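PDB 4Q3N: MGS-M5 from Unidentified, which probably catalyses the NAD-dependent interconversion of L-lactate and pyruvate. Local coordinates for residues Gly73-Glu85 with Lys94-Asn106. Numbering follows the deposited sequence.
Sequences GLVVITAGVNQKE and KRNAEIIKTVVKN
Ile77, the last residue of strand 74-77, packs its side chain against Ile100, Val103 and Val104 of helix 89-109 and makes the buried, apolar half of this contact. With CG1 beside the backbone N (chi1 -55°) and the chain extended beyond it, CD1 is carried tip to tip onto Val103 and across Val104, lying 3.8 Å from Val104 CG2. The other branch, CG2, meets Ile100 CD1 at 3.7 Å. Beta-branched residues suit this layer: Ile77 sends a methyl one way and an ethyl the other, and each valine meets the ethyl end with one methyl. Beyond the strand, Ala79 is small enough for its CB to settle near Ile99 CG2, while Gly80 comes within 5.5 Å of Asn96, CA to CA; a side chain on Gly80 would collide with Asn96 OD1. That oxygen takes the N-H of Val81 in a nearly straight bond, Val81 N to Asn96 OD1 2.8 Å, the donor tilted 19° from the carbonyl plane. Asparagine suits the place: its short amide offers the chain an acceptor, while ND2 bonds weakly to Leu92 O, one turn back, helping to set the amide's rotation. Replacing Asn96 by an alanine is likely to cost the Val81 N-H this acceptor and free the chain after Gly80 to shift. Packing stays tight at Val81, whose CG1 presses on Ile99 CD1 and whose CG2 covers one face of the flat Arg95 guanidinium, a charge met by Glu87 in a salt bridge.

The loose side is Lys84, exposed and poorly ordered, its CE over the opposite face. Within this beta-alpha-beta unit of the Rossmann-type NAD-binding domain, apolar packing probably helps to seat the strand end on the helix, and the Asn96 bond holds the backbone at Val81; the Lys84 end probably adds little.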
# COMPACT_ATOMS: atom_id res chain seq x y z
N GLY A 73 1.56 -21.05 -8.89
CA GLY A 73 0.26 -21.16 -8.23
C GLY A 73 -0.84 -20.81 -9.25
O GLY A 73 -1.97 -21.27 -9.16
N LEU A 74 -0.48 -20.00 -10.24
CA LEU A 74 -1.50 -19.49 -11.19
C LEU A 74 -0.86 -19.31 -12.56
O LEU A 74 0.24 -18.78 -12.66
CB LEU A 74 -2.05 -18.11 -10.72
CG LEU A 74 -3.06 -17.40 -11.63
CD1 LEU A 74 -4.41 -18.13 -11.55
CD2 LEU A 74 -3.21 -15.89 -11.18
N VAL A 75 -1.54 -19.76 -13.61
CA VAL A 75 -1.04 -19.41 -14.96
C VAL A 75 -2.13 -18.62 -15.62
O VAL A 75 -3.30 -19.06 -15.64
CB VAL A 75 -0.69 -20.66 -15.80
CG1 VAL A 75 -0.27 -20.23 -17.22
CG2 VAL A 75 0.41 -21.51 -15.10
N VAL A 76 -1.77 -17.45 -16.14
CA VAL A 76 -2.72 -16.58 -16.80
C VAL A 76 -2.49 -16.64 -18.30
O VAL A 76 -1.41 -16.29 -18.77
CB VAL A 76 -2.59 -15.14 -16.31
CG1 VAL A 76 -3.68 -14.20 -16.97
CG2 VAL A 76 -2.71 -15.11 -14.71
N ILE A 77 -3.49 -17.09 -19.03
CA ILE A 77 -3.33 -17.27 -20.48
C ILE A 77 -3.95 -16.11 -21.26
O ILE A 77 -5.14 -15.83 -21.14
CB ILE A 77 -3.97 -18.59 -20.96
CG1 ILE A 77 -3.39 -19.77 -20.15
CG2 ILE A 77 -3.81 -18.74 -22.52
CD1 ILE A 77 -4.16 -21.08 -20.34
N THR A 78 -3.12 -15.43 -22.04
CA THR A 78 -3.59 -14.28 -22.86
C THR A 78 -3.33 -14.55 -24.36
O THR A 78 -3.67 -13.74 -25.20
CB THR A 78 -2.88 -12.97 -22.44
OG1 THR A 78 -1.57 -12.93 -23.04
CG2 THR A 78 -2.76 -12.86 -20.89
N ALA A 79 -2.75 -15.70 -24.69
CA ALA A 79 -2.39 -16.03 -26.08
C ALA A 79 -3.58 -16.18 -26.99
O ALA A 79 -4.65 -16.63 -26.56
CB ALA A 79 -1.59 -17.33 -26.11
N GLY A 80 -3.37 -15.91 -28.27
CA GLY A 80 -4.40 -16.11 -29.26
C GLY A 80 -4.08 -15.35 -30.54
O GLY A 80 -3.00 -14.75 -30.67
N VAL A 81 -5.03 -15.37 -31.48
CA VAL A 81 -4.80 -14.80 -32.80
C VAL A 81 -5.92 -13.88 -33.24
O VAL A 81 -7.04 -13.95 -32.74
CB VAL A 81 -4.65 -15.91 -33.86
CG1 VAL A 81 -3.31 -16.56 -33.77
CG2 VAL A 81 -5.78 -16.94 -33.73
N ASN A 82 -5.62 -13.04 -34.23
CA ASN A 82 -6.63 -12.15 -34.78
C ASN A 82 -7.17 -12.64 -36.10
O ASN A 82 -6.47 -13.31 -36.86
CB ASN A 82 -6.06 -10.74 -34.93
CG ASN A 82 -5.84 -10.06 -33.59
OD1 ASN A 82 -6.56 -10.30 -32.61
ND2 ASN A 82 -4.84 -9.19 -33.54
N GLN A 83 -8.42 -12.32 -36.36
CA GLN A 83 -9.07 -12.65 -37.61
C GLN A 83 -8.26 -12.24 -38.85
O GLN A 83 -7.78 -11.12 -38.93
CB GLN A 83 -10.44 -11.99 -37.67
CG GLN A 83 -11.21 -12.37 -38.89
CD GLN A 83 -12.57 -11.73 -38.90
OE1 GLN A 83 -12.86 -10.86 -38.09
NE2 GLN A 83 -13.42 -12.18 -39.83
N LYS A 84 -8.06 -13.16 -39.78
CA LYS A 84 -7.38 -12.86 -41.04
C LYS A 84 -8.39 -12.36 -42.07
O LYS A 84 -9.59 -12.60 -41.95
CB LYS A 84 -6.65 -14.09 -41.59
CG LYS A 84 -5.50 -14.62 -40.73
CD LYS A 84 -4.89 -15.84 -41.43
CE LYS A 84 -3.82 -16.53 -40.61
NZ LYS A 84 -3.57 -17.91 -41.16
N GLU A 85 -7.89 -11.66 -43.08
CA GLU A 85 -8.71 -11.23 -44.20
C GLU A 85 -9.46 -12.42 -44.81
O GLU A 85 -8.84 -13.38 -45.27
CB GLU A 85 -7.82 -10.55 -45.26
CG GLU A 85 -8.55 -9.98 -46.51
CD GLU A 85 -9.47 -8.79 -46.20
OE1 GLU A 85 -9.40 -8.24 -45.08
OE2 GLU A 85 -10.25 -8.39 -47.10
N LYS A 94 -12.16 -21.60 -33.96
CA LYS A 94 -11.42 -22.85 -33.94
C LYS A 94 -9.89 -22.69 -33.90
O LYS A 94 -9.23 -23.47 -33.24
CB LYS A 94 -11.80 -23.71 -35.15
CG LYS A 94 -13.11 -24.45 -34.98
CD LYS A 94 -13.61 -24.93 -36.35
CE LYS A 94 -14.69 -26.00 -36.26
NZ LYS A 94 -14.12 -27.35 -36.00
N ARG A 95 -9.34 -21.71 -34.61
CA ARG A 95 -7.90 -21.46 -34.51
C ARG A 95 -7.53 -21.06 -33.07
O ARG A 95 -6.53 -21.53 -32.55
CB ARG A 95 -7.43 -20.38 -35.47
CG ARG A 95 -7.08 -20.84 -36.83
CD ARG A 95 -6.95 -19.63 -37.74
NE ARG A 95 -5.76 -18.85 -37.45
CZ ARG A 95 -5.71 -17.53 -37.38
NH1 ARG A 95 -6.79 -16.80 -37.57
NH2 ARG A 95 -4.55 -16.94 -37.14
N ASN A 96 -8.32 -20.19 -32.44
CA ASN A 96 -8.05 -19.85 -31.03
C ASN A 96 -8.22 -21.04 -30.06
O ASN A 96 -7.43 -21.22 -29.13
CB ASN A 96 -8.92 -18.67 -30.56
CG ASN A 96 -8.38 -17.33 -31.06
OD1 ASN A 96 -7.29 -16.90 -30.68
ND2 ASN A 96 -9.14 -16.68 -31.94
N ALA A 97 -9.24 -21.86 -30.27
CA ALA A 97 -9.35 -23.06 -29.45
C ALA A 97 -8.11 -23.97 -29.56
O ALA A 97 -7.69 -24.56 -28.58
CB ALA A 97 -10.58 -23.81 -29.85
N GLU A 98 -7.53 -24.09 -30.77
CA GLU A 98 -6.35 -24.94 -30.93
C GLU A 98 -5.13 -24.33 -30.24
O GLU A 98 -4.29 -25.04 -29.69
CB GLU A 98 -6.05 -25.21 -32.42
CG GLU A 98 -6.89 -26.33 -32.96
CD GLU A 98 -6.55 -27.67 -32.34
OE1 GLU A 98 -5.36 -27.90 -32.06
OE2 GLU A 98 -7.48 -28.50 -32.13
N ILE A 99 -5.06 -23.00 -30.24
CA ILE A 99 -3.97 -22.36 -29.53
C ILE A 99 -4.07 -22.64 -28.02
O ILE A 99 -3.09 -23.03 -27.39
CB ILE A 99 -3.94 -20.85 -29.81
CG1 ILE A 99 -3.42 -20.63 -31.25
CG2 ILE A 99 -3.06 -20.10 -28.79
CD1 ILE A 99 -3.60 -19.21 -31.66
N ILE A 100 -5.26 -22.44 -27.46
CA ILE A 100 -5.49 -22.68 -26.03
C ILE A 100 -5.18 -24.14 -25.69
O ILE A 100 -4.51 -24.43 -24.71
CB ILE A 100 -6.95 -22.33 -25.66
CG1 ILE A 100 -7.19 -20.83 -25.89
CG2 ILE A 100 -7.28 -22.71 -24.25
CD1 ILE A 100 -6.34 -19.91 -24.98
N LYS A 101 -5.67 -25.05 -26.52
CA LYS A 101 -5.40 -26.46 -26.30
C LYS A 101 -3.91 -26.69 -26.21
O LYS A 101 -3.43 -27.32 -25.31
CB LYS A 101 -6.00 -27.30 -27.44
CG LYS A 101 -5.64 -28.77 -27.35
CD LYS A 101 -6.35 -29.58 -28.44
CE LYS A 101 -5.95 -31.03 -28.36
NZ LYS A 101 -6.72 -31.81 -29.40
N THR A 102 -3.16 -26.21 -27.19
CA THR A 102 -1.71 -26.39 -27.18
C THR A 102 -1.04 -25.76 -25.96
O THR A 102 -0.19 -26.37 -25.36
CB THR A 102 -1.12 -25.81 -28.45
OG1 THR A 102 -1.63 -26.56 -29.54
CG2 THR A 102 0.42 -25.90 -28.45
N VAL A 103 -1.42 -24.55 -25.60
CA VAL A 103 -0.87 -23.92 -24.40
C VAL A 103 -1.14 -24.78 -23.17
O VAL A 103 -0.26 -25.04 -22.36
CB VAL A 103 -1.46 -22.52 -24.19
CG1 VAL A 103 -1.11 -22.00 -22.75
CG2 VAL A 103 -0.92 -21.59 -25.25
N VAL A 104 -2.38 -25.21 -23.03
CA VAL A 104 -2.76 -25.93 -21.85
C VAL A 104 -2.07 -27.29 -21.75
O VAL A 104 -1.58 -27.65 -20.67
CB VAL A 104 -4.28 -26.04 -21.84
CG1 VAL A 104 -4.74 -27.13 -20.89
CG2 VAL A 104 -4.84 -24.65 -21.45
N LYS A 105 -1.93 -28.00 -22.88
CA LYS A 105 -1.17 -29.26 -22.87
C LYS A 105 0.27 -29.03 -22.45
O LYS A 105 0.83 -29.81 -21.68
CB LYS A 105 -1.18 -29.93 -24.26
CG LYS A 105 -2.56 -30.39 -24.74
CD LYS A 105 -3.45 -31.02 -23.64
CE LYS A 105 -4.49 -31.96 -24.26
NZ LYS A 105 -5.56 -32.39 -23.33
N ASN A 106 0.90 -27.99 -22.98
CA ASN A 106 2.27 -27.65 -22.60
C ASN A 106 2.36 -27.28 -21.11
O ASN A 106 3.34 -27.67 -20.41
CB ASN A 106 2.78 -26.49 -23.47
CG ASN A 106 3.14 -26.97 -24.90
OD1 ASN A 106 3.58 -28.08 -25.04
ND2 ASN A 106 2.92 -26.16 -25.91